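Local atomic coordinates of putative peptidase (Parabacteroides merdae, PDB entry 4L8K), a protein that probably hydrolyses peptide bonds as a serine peptidase of family S41. Residues A14-M19 with D32-Y37; E52-L57 with T69-S74; C24-K29 with A62-G67. One frame throughout, in Å; residues are numbered along the deposited sequence.

Interaction 1. Residues A14-M19 with D32-Y37; sequences ALWRIM and DWDDVY
Trp16 and Tyr37 mark the closest backbone approach of two antiparallel helical segments, their CA atoms 7.0 Å apart, while the axes of 14-19 and 33-37 stay 11.2 Å from each other. Indole rings fill the gap. The five-membered rings of Trp16 and Trp33 form an offset stack, centroids 3.7 Å apart and planes 7° from parallel, the two side chains reaching past each other in opposite directions. In both tryptophans CG lies anti to the backbone N (chi1 -173° in Trp16, -158° in Trp33), which sends each indole across to the other helix's backbone. There each N-H finds a carbonyl: Trp33 NE1 donates to Trp16 O at 3.0 Å in an almost straight bond, and Trp16 NE1 to Trp33 O at 2.8 Å in a more bent one. Trp33 O also accepts the helical bond from Tyr37 N, which arrives from the other face of the carbonyl plane. Tyr37 covers the second face of Trp16, its CB in CH-pi contact and its ring turned edge-to-face; the phenol OH bonds to Glu13. Met19, a selenomethionine, sets CB 3.4 Å from Trp33 CZ2. At the N-cap, Asp32 OD1 accepts from Asp34 N. The reciprocal bonds satisfy both indole N-H groups and, together with the stack, fix the rotation of the two rings, so that the helices are joined by polar as well as aromatic contacts.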
loop_
_atom_site.group_PDB
_atom_site.type_symbol
_atom_site.label_atom_id
_atom_site.label_comp_id
_atom_site.label_asym_id
_atom_site.label_seq_id
_atom_site.Cartn_x
_atom_site.Cartn_y
_atom_site.Cartn_z
ATOM N N ALA A 14 28.543 -7.394 -6.356
ATOM C CA ALA A 14 28.014 -6.104 -5.911
ATOM C C ALA A 14 26.533 -6.197 -5.540
ATOM O O ALA A 14 26.163 -5.739 -4.460
ATOM C CB ALA A 14 28.211 -5.055 -6.987
ATOM N N LEU A 15 25.704 -6.828 -6.405
ATOM C CA LEU A 15 24.281 -7.006 -6.154
ATOM C C LEU A 15 24.035 -7.866 -4.901
ATOM O O LEU A 15 23.190 -7.497 -4.089
ATOM C CB LEU A 15 23.557 -7.606 -7.383
ATOM C CG LEU A 15 22.034 -7.839 -7.210
ATOM C CD1 LEU A 15 21.294 -6.551 -6.817
ATOM C CD2 LEU A 15 21.425 -8.459 -8.423
ATOM N N TRP A 16 24.765 -8.991 -4.742
ATOM C CA TRP A 16 24.607 -9.856 -3.572
ATOM C C TRP A 16 24.920 -9.074 -2.270
ATOM O O TRP A 16 24.178 -9.190 -1.289
ATOM C CB TRP A 16 25.501 -11.118 -3.683
ATOM C CG TRP A 16 25.224 -12.088 -2.568
ATOM C CD1 TRP A 16 24.232 -13.025 -2.530
ATOM C CD2 TRP A 16 25.802 -12.061 -1.245
ATOM N NE1 TRP A 16 24.218 -13.651 -1.301
ATOM C CE2 TRP A 16 25.173 -13.078 -0.494
ATOM C CE3 TRP A 16 26.852 -11.333 -0.650
ATOM C CZ2 TRP A 16 25.567 -13.396 0.818
ATOM C CZ3 TRP A 16 27.235 -11.645 0.649
ATOM C CH2 TRP A 16 26.590 -12.654 1.374
ATOM N N ARG A 17 26.016 -8.286 -2.286
ATOM C CA ARG A 17 26.501 -7.469 -1.174
ATOM C C ARG A 17 25.515 -6.339 -0.833
ATOM O O ARG A 17 25.253 -6.108 0.352
ATOM C CB ARG A 17 27.885 -6.894 -1.497
ATOM C CG ARG A 17 28.950 -7.210 -0.441
ATOM C CD ARG A 17 30.284 -6.560 -0.752
ATOM N NE ARG A 17 30.568 -5.435 0.143
ATOM C CZ ARG A 17 30.224 -4.174 -0.102
ATOM N NH1 ARG A 17 29.572 -3.859 -1.218
ATOM N NH2 ARG A 17 30.515 -3.219 0.771
ATOM N N ILE A 18 24.948 -5.661 -1.865
ATOM C CA ILE A 18 23.968 -4.584 -1.664
ATOM C C ILE A 18 22.745 -5.148 -0.904
ATOM O O ILE A 18 22.282 -4.526 0.056
ATOM C CB ILE A 18 23.574 -3.880 -2.993
ATOM C CG1 ILE A 18 24.748 -3.021 -3.517
ATOM C CG2 ILE A 18 22.311 -3.006 -2.808
ATOM C CD1 ILE A 18 24.666 -2.611 -4.977
HETATM N N MSE A 19 22.262 -6.345 -1.320
HETATM C CA MSE A 19 21.141 -7.019 -0.683
HETATM C C MSE A 19 21.506 -7.461 0.719
HETATM O O MSE A 19 20.769 -7.173 1.663
HETATM C CB MSE A 19 20.707 -8.220 -1.521
HETATM C CG MSE A 19 19.872 -7.835 -2.739
HETATM SE SE MSE A 19 18.070 -7.393 -2.222
HETATM C CE MSE A 19 17.386 -9.135 -1.726
ATOM N N ASP A 32 18.158 -18.696 2.869
ATOM C CA ASP A 32 19.368 -18.225 3.528
ATOM C C ASP A 32 20.187 -17.536 2.434
ATOM O O ASP A 32 20.484 -18.160 1.406
ATOM C CB ASP A 32 20.125 -19.399 4.190
ATOM C CG ASP A 32 21.395 -19.072 4.985
ATOM O OD1 ASP A 32 21.974 -17.977 4.780
ATOM O OD2 ASP A 32 21.848 -19.942 5.765
ATOM N N TRP A 33 20.524 -16.248 2.639
ATOM C CA TRP A 33 21.237 -15.431 1.661
ATOM C C TRP A 33 22.670 -15.925 1.399
ATOM O O TRP A 33 23.189 -15.685 0.309
ATOM C CB TRP A 33 21.216 -13.946 2.058
ATOM C CG TRP A 33 21.454 -13.009 0.905
ATOM C CD1 TRP A 33 22.419 -12.046 0.822
ATOM C CD2 TRP A 33 20.695 -12.923 -0.316
ATOM N NE1 TRP A 33 22.318 -11.369 -0.372
ATOM C CE2 TRP A 33 21.269 -11.890 -1.095
ATOM C CE3 TRP A 33 19.557 -13.596 -0.813
ATOM C CZ2 TRP A 33 20.787 -11.555 -2.370
ATOM C CZ3 TRP A 33 19.051 -13.234 -2.054
ATOM C CH2 TRP A 33 19.666 -12.228 -2.821
ATOM N N ASP A 34 23.277 -16.664 2.346
ATOM C CA ASP A 34 24.606 -17.263 2.168
ATOM C C ASP A 34 24.542 -18.454 1.208
ATOM O O ASP A 34 25.470 -18.638 0.421
ATOM C CB ASP A 34 25.202 -17.702 3.520
ATOM C CG ASP A 34 25.780 -16.587 4.379
ATOM O OD1 ASP A 34 26.164 -15.535 3.816
ATOM O OD2 ASP A 34 25.899 -16.788 5.611
ATOM N N ASP A 35 23.450 -19.258 1.267
ATOM C CA ASP A 35 23.239 -20.407 0.372
ATOM C C ASP A 35 22.875 -19.915 -1.028
ATOM O O ASP A 35 23.166 -20.604 -2.006
ATOM C CB ASP A 35 22.149 -21.374 0.889
ATOM C CG ASP A 35 22.320 -21.902 2.313
ATOM O OD1 ASP A 35 23.477 -21.928 2.812
ATOM O OD2 ASP A 35 21.300 -22.322 2.918
ATOM N N VAL A 36 22.228 -18.723 -1.109
ATOM C CA VAL A 36 21.879 -18.046 -2.363
ATOM C C VAL A 36 23.209 -17.626 -3.025
ATOM O O VAL A 36 23.379 -17.799 -4.244
ATOM C CB VAL A 36 20.886 -16.852 -2.144
ATOM C CG1 VAL A 36 20.859 -15.913 -3.346
ATOM C CG2 VAL A 36 19.474 -17.356 -1.837
ATOM N N TYR A 37 24.177 -17.135 -2.207
ATOM C CA TYR A 37 25.493 -16.782 -2.738
ATOM C C TYR A 37 26.179 -18.026 -3.337
ATOM O O TYR A 37 26.650 -17.957 -4.462
ATOM C CB TYR A 37 26.414 -16.133 -1.680
ATOM C CG TYR A 37 27.776 -15.795 -2.246
ATOM C CD1 TYR A 37 28.001 -14.582 -2.890
ATOM C CD2 TYR A 37 28.813 -16.729 -2.228
ATOM C CE1 TYR A 37 29.233 -14.291 -3.479
ATOM C CE2 TYR A 37 30.046 -16.457 -2.827
ATOM C CZ TYR A 37 30.258 -15.229 -3.433
ATOM O OH TYR A 37 31.483 -14.961 -3.996
#

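Interaction 2. Residues E52-L57 with T69-S74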
loop_
_atom_site.group_PDB
_atom_site.type_symbol
_atom_site.label_atom_id
_atom_site.label_comp_id
_atom_site.label_asym_id
_atom_site.label_seq_id
_atom_site.Cartn_x
_atom_site.Cartn_y
_atom_site.Cartn_z
ATOM N N GLU A 52 21.767 -12.527 -20.294
ATOM C CA GLU A 52 21.906 -13.742 -19.484
ATOM C C GLU A 52 22.177 -13.364 -18.019
ATOM O O GLU A 52 21.592 -13.956 -17.109
ATOM C CB GLU A 52 23.037 -14.614 -20.043
ATOM C CG GLU A 52 22.713 -15.158 -21.428
ATOM C CD GLU A 52 23.892 -15.613 -22.277
ATOM O OE1 GLU A 52 25.057 -15.360 -21.890
ATOM O OE2 GLU A 52 23.648 -16.201 -23.353
ATOM N N LEU A 53 23.055 -12.359 -17.798
ATOM C CA LEU A 53 23.381 -11.850 -16.471
ATOM C C LEU A 53 22.116 -11.263 -15.823
ATOM O O LEU A 53 21.830 -11.556 -14.661
ATOM C CB LEU A 53 24.518 -10.777 -16.550
ATOM C CG LEU A 53 24.877 -10.091 -15.203
ATOM C CD1 LEU A 53 25.524 -11.076 -14.233
ATOM C CD2 LEU A 53 25.754 -8.884 -15.412
ATOM N N PHE A 54 21.354 -10.457 -16.592
ATOM C CA PHE A 54 20.138 -9.833 -16.100
ATOM C C PHE A 54 19.106 -10.898 -15.653
ATOM O O PHE A 54 18.513 -10.768 -14.579
ATOM C CB PHE A 54 19.529 -8.857 -17.137
ATOM C CG PHE A 54 18.347 -8.071 -16.578
ATOM C CD1 PHE A 54 17.076 -8.603 -16.598
ATOM C CD2 PHE A 54 18.527 -6.814 -16.001
ATOM C CE1 PHE A 54 16.011 -7.914 -16.023
ATOM C CE2 PHE A 54 17.443 -6.118 -15.440
ATOM C CZ PHE A 54 16.199 -6.668 -15.473
ATOM N N ASP A 55 18.933 -11.963 -16.452
ATOM C CA ASP A 55 17.990 -13.030 -16.095
ATOM C C ASP A 55 18.376 -13.759 -14.809
ATOM O O ASP A 55 17.507 -13.988 -13.961
ATOM C CB ASP A 55 17.865 -14.037 -17.244
ATOM C CG ASP A 55 16.998 -13.553 -18.383
ATOM O OD1 ASP A 55 16.386 -12.452 -18.247
ATOM O OD2 ASP A 55 16.895 -14.279 -19.389
ATOM N N ILE A 56 19.671 -14.110 -14.653
ATOM C CA ILE A 56 20.166 -14.835 -13.487
ATOM C C ILE A 56 20.109 -13.946 -12.216
ATOM O O ILE A 56 19.695 -14.436 -11.155
ATOM C CB ILE A 56 21.574 -15.428 -13.779
ATOM C CG1 ILE A 56 21.471 -16.718 -14.654
ATOM C CG2 ILE A 56 22.420 -15.659 -12.531
ATOM C CD1 ILE A 56 20.640 -17.902 -14.087
ATOM N N LEU A 57 20.494 -12.662 -12.327
ATOM C CA LEU A 57 20.461 -11.770 -11.178
ATOM C C LEU A 57 19.028 -11.453 -10.750
ATOM O O LEU A 57 18.754 -11.332 -9.548
ATOM C CB LEU A 57 21.284 -10.494 -11.439
ATOM C CG LEU A 57 22.825 -10.657 -11.547
ATOM C CD1 LEU A 57 23.526 -9.278 -11.502
ATOM C CD2 LEU A 57 23.380 -11.603 -10.472
ATOM N N THR A 69 10.857 -5.650 -4.538
ATOM C CA THR A 69 12.238 -5.749 -5.002
ATOM C C THR A 69 12.276 -5.847 -6.527
ATOM O O THR A 69 11.549 -6.659 -7.112
ATOM C CB THR A 69 12.961 -6.932 -4.314
ATOM O OG1 THR A 69 13.123 -6.609 -2.936
ATOM C CG2 THR A 69 14.332 -7.236 -4.917
ATOM N N ASN A 70 13.147 -5.025 -7.160
ATOM C CA ASN A 70 13.330 -5.008 -8.616
ATOM C C ASN A 70 14.773 -4.721 -9.028
ATOM O O ASN A 70 15.459 -3.923 -8.395
ATOM C CB ASN A 70 12.422 -3.934 -9.270
ATOM C CG ASN A 70 10.966 -4.042 -8.883
ATOM O OD1 ASN A 70 10.508 -3.392 -7.940
ATOM N ND2 ASN A 70 10.216 -4.895 -9.572
ATOM N N LEU A 71 15.197 -5.330 -10.128
ATOM C CA LEU A 71 16.479 -5.070 -10.784
ATOM C C LEU A 71 16.133 -4.298 -12.049
ATOM O O LEU A 71 15.278 -4.756 -12.814
ATOM C CB LEU A 71 17.266 -6.367 -11.090
ATOM C CG LEU A 71 18.664 -6.190 -11.721
ATOM C CD1 LEU A 71 19.650 -5.527 -10.750
ATOM C CD2 LEU A 71 19.218 -7.541 -12.167
ATOM N N ILE A 72 16.725 -3.105 -12.239
ATOM C CA ILE A 72 16.381 -2.256 -13.365
ATOM C C ILE A 72 17.571 -1.987 -14.255
ATOM O O ILE A 72 18.579 -1.439 -13.806
ATOM C CB ILE A 72 15.744 -0.923 -12.893
ATOM C CG1 ILE A 72 14.675 -1.157 -11.799
ATOM C CG2 ILE A 72 15.156 -0.158 -14.087
ATOM C CD1 ILE A 72 14.280 0.035 -10.965
ATOM N N SER A 73 17.423 -2.321 -15.541
ATOM C CA SER A 73 18.391 -2.037 -16.591
ATOM C C SER A 73 17.686 -1.139 -17.595
ATOM O O SER A 73 16.528 -0.761 -17.377
ATOM C CB SER A 73 18.905 -3.326 -17.238
ATOM O OG SER A 73 17.922 -3.944 -18.050
ATOM N N SER A 74 18.361 -0.811 -18.699
ATOM C CA SER A 74 17.788 0.028 -19.727
ATOM C C SER A 74 16.905 -0.792 -20.684
ATOM O O SER A 74 16.163 -0.202 -21.458
ATOM C CB SER A 74 18.904 0.750 -20.465
ATOM O OG SER A 74 19.342 1.835 -19.661
#
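Apolar packing between Leu57, Phe54 and Leu71 carries much of this contact between helix segment 52-57 and strand 70-72, which run nearly antiparallel, 166° between their directions, with axes 9.7 Å apart. Leu71 points at the helix; its methyl CD2 lies 3.7 Å from Leu57 CB and its branch carbon CG meets Phe54 CE2 at 3.9 Å. A chi1 of -173° swings the Phe54 ring away from its own backbone N and over to the strand. The ring presents an edge to the backbone there: Leu71 O sits near its plane, 3.4 Å from Phe54 CZ.

The remaining contacts pair the same ring with a polar residue. Ser73 brings both CB and OG against Phe54, with OG 3.4 Å from CE2 in an oblique approach. That hydroxyl has its hydrogen bonds in the following turn, with the backbone N atoms of Phe75 and Asp76, so Phe54 packs against an oxygen already engaged. Phe75 and Trp261 add edge-to-face contacts to the Phe54 ring.

The arrangement is that of a helix packed along one side of a small antiparallel sheet: strand 70-72 is an outermost strand, paired with 262-266, and helix 50-61 covers the side from which Leu71 projects.

Interaction 3. Residues C24-K29 with A62-G67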
loop_
_atom_site.group_PDB
_atom_site.type_symbol
_atom_site.label_atom_id
_atom_site.label_comp_id
_atom_site.label_asym_id
_atom_site.label_seq_id
_atom_site.Cartn_x
_atom_site.Cartn_y
_atom_site.Cartn_z
ATOM N N CYS A 24 16.086 -5.478 4.366
ATOM C CA CYS A 24 15.549 -5.439 5.732
ATOM C C CYS A 24 14.735 -6.655 6.167
ATOM O O CYS A 24 14.425 -6.727 7.361
ATOM C CB CYS A 24 14.704 -4.179 5.915
ATOM S SG CYS A 24 15.568 -2.636 5.559
ATOM N N PHE A 25 14.349 -7.576 5.249
ATOM C CA PHE A 25 13.393 -8.597 5.650
ATOM C C PHE A 25 13.849 -10.041 5.522
ATOM O O PHE A 25 12.993 -10.927 5.459
ATOM C CB PHE A 25 12.082 -8.366 4.863
ATOM C CG PHE A 25 11.579 -6.946 5.037
ATOM C CD1 PHE A 25 11.028 -6.525 6.252
ATOM C CD2 PHE A 25 11.757 -6.002 4.030
ATOM C CE1 PHE A 25 10.597 -5.199 6.427
ATOM C CE2 PHE A 25 11.370 -4.670 4.222
ATOM C CZ PHE A 25 10.780 -4.280 5.413
ATOM N N PHE A 26 15.159 -10.303 5.635
ATOM C CA PHE A 26 15.714 -11.665 5.562
ATOM C C PHE A 26 15.131 -12.629 6.622
ATOM O O PHE A 26 14.920 -13.800 6.310
ATOM C CB PHE A 26 17.250 -11.648 5.674
ATOM C CG PHE A 26 17.954 -11.229 4.410
ATOM C CD1 PHE A 26 17.724 -11.896 3.213
ATOM C CD2 PHE A 26 18.882 -10.194 4.422
ATOM C CE1 PHE A 26 18.389 -11.518 2.047
ATOM C CE2 PHE A 26 19.556 -9.824 3.255
ATOM C CZ PHE A 26 19.315 -10.498 2.079
ATOM N N ALA A 27 14.814 -12.127 7.834
ATOM C CA ALA A 27 14.238 -12.907 8.939
ATOM C C ALA A 27 12.853 -13.491 8.610
ATOM O O ALA A 27 12.451 -14.458 9.254
ATOM C CB ALA A 27 14.134 -12.037 10.190
ATOM N N PHE A 28 12.150 -12.934 7.600
ATOM C CA PHE A 28 10.812 -13.358 7.196
ATOM C C PHE A 28 10.818 -14.172 5.908
ATOM O O PHE A 28 9.754 -14.415 5.352
ATOM C CB PHE A 28 9.896 -12.120 7.037
ATOM C CG PHE A 28 9.932 -11.213 8.250
ATOM C CD1 PHE A 28 10.884 -10.206 8.357
ATOM C CD2 PHE A 28 9.042 -11.393 9.300
ATOM C CE1 PHE A 28 10.957 -9.407 9.494
ATOM C CE2 PHE A 28 9.113 -10.589 10.440
ATOM C CZ PHE A 28 10.067 -9.600 10.528
ATOM N N LYS A 29 11.996 -14.637 5.462
ATOM C CA LYS A 29 12.144 -15.400 4.218
ATOM C C LYS A 29 12.663 -16.825 4.469
ATOM O O LYS A 29 13.540 -17.021 5.308
ATOM C CB LYS A 29 13.083 -14.662 3.234
ATOM C CG LYS A 29 12.712 -13.191 2.962
ATOM C CD LYS A 29 11.267 -13.022 2.457
ATOM C CE LYS A 29 10.869 -11.592 2.243
ATOM N NZ LYS A 29 9.683 -11.491 1.355
ATOM N N ALA A 62 14.519 -12.725 -6.937
ATOM C CA ALA A 62 13.221 -13.386 -6.754
ATOM C C ALA A 62 13.276 -14.487 -5.660
ATOM O O ALA A 62 12.234 -14.945 -5.209
ATOM C CB ALA A 62 12.720 -13.947 -8.070
ATOM N N GLU A 63 14.477 -14.855 -5.193
ATOM C CA GLU A 63 14.648 -15.824 -4.093
ATOM C C GLU A 63 13.997 -15.326 -2.792
ATOM O O GLU A 63 13.541 -16.142 -1.997
ATOM C CB GLU A 63 16.133 -16.138 -3.842
ATOM C CG GLU A 63 16.815 -16.881 -4.992
ATOM C CD GLU A 63 16.619 -18.385 -5.062
ATOM O OE1 GLU A 63 16.295 -19.010 -4.022
ATOM O OE2 GLU A 63 16.864 -18.950 -6.153
ATOM N N VAL A 64 13.936 -13.996 -2.584
ATOM C CA VAL A 64 13.308 -13.423 -1.389
ATOM C C VAL A 64 11.794 -13.212 -1.610
ATOM O O VAL A 64 11.143 -12.719 -0.705
ATOM C CB VAL A 64 13.992 -12.140 -0.822
ATOM C CG1 VAL A 64 15.428 -12.428 -0.395
ATOM C CG2 VAL A 64 13.916 -10.955 -1.788
ATOM N N LYS A 65 11.233 -13.583 -2.788
ATOM C CA LYS A 65 9.788 -13.516 -3.090
ATOM C C LYS A 65 9.158 -12.211 -2.604
ATOM O O LYS A 65 8.209 -12.219 -1.808
ATOM C CB LYS A 65 9.072 -14.726 -2.455
ATOM C CG LYS A 65 9.571 -16.057 -3.009
ATOM C CD LYS A 65 8.959 -17.203 -2.237
ATOM C CE LYS A 65 9.489 -18.558 -2.649
ATOM N NZ LYS A 65 9.177 -18.882 -4.068
ATOM N N ASP A 66 9.711 -11.081 -3.090
ATOM C CA ASP A 66 9.322 -9.752 -2.661
ATOM C C ASP A 66 8.835 -8.892 -3.848
ATOM O O ASP A 66 9.620 -8.555 -4.749
ATOM C CB ASP A 66 10.529 -9.106 -1.953
ATOM C CG ASP A 66 10.286 -7.726 -1.404
ATOM O OD1 ASP A 66 9.142 -7.232 -1.516
ATOM O OD2 ASP A 66 11.231 -7.140 -0.855
ATOM N N GLY A 67 7.561 -8.480 -3.776
ATOM C CA GLY A 67 6.930 -7.653 -4.801
ATOM C C GLY A 67 7.493 -6.252 -4.833
ATOM O O GLY A 67 7.278 -5.520 -5.793
#
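The bent Lys29 side chain crosses Val64 obliquely and ends with its ammonium group on the backbone. Lys29 CG lies 4.1 Å from Val64 CB, and a bend at chi2 (-56°) brings CD and CE of Lys29 past the outer end of the Val64 carbonyl, each 3.2 Å from Val64 O. The chain is extended beyond that bend, and Lys29 NZ donates to Val64 O at 2.8 Å, with a C=O...N angle of 178°: the nitrogen faces the oxygen head-on. Lys29 supplies the polar bond, while its methylenes add to the apolar packing of Phe26 on Val64. Asp66 OD2 is 5.1 Å from Lys29 NZ, not in contact, although its negative charge may still steady the ammonium group. The carboxylate is held by His68 N, Tyr23 OH and Thr69 OG1.

Phe26 comes to the same valine by another branch. Its CE1 meets Val64 CG1 at 3.9 Å, the side chains crossing at a slant, with the contact neither squarely over the ring nor at its edge. Tyr23 stands edge-to-face to Phe26 and also touches Lys29 and Val64.

The contact joins two connections: the loop between helices 8-22 and 33-43, and the one leading from helix 50-61 into strand 70-72. Trp33 of helix 33-43 packs against both Phe26 and Val64.

How the interactions relate
From the N terminus, helix 8-22 leads through the loop holding 24-29 into helix 33-43, and interaction 1 closes this helical hairpin. Helix 50-61 follows; the chain then turns through 62-67 into strand 70-72, where interaction 2 closes the second loop, in series with the first. Interaction 3 crosses both, since 24-29 lies inside the first loop and 62-67 inside the second, so it ties the two turns together. Leu15 bridges interactions 1 and 2, its CD2 packing 3.6 Å from Leu57 CB. Met19 and Trp33 of interaction 1 touch Phe26 and Val64 of interaction 3. The three contacts thereby unite three helices with the edge of the small antiparallel sheet.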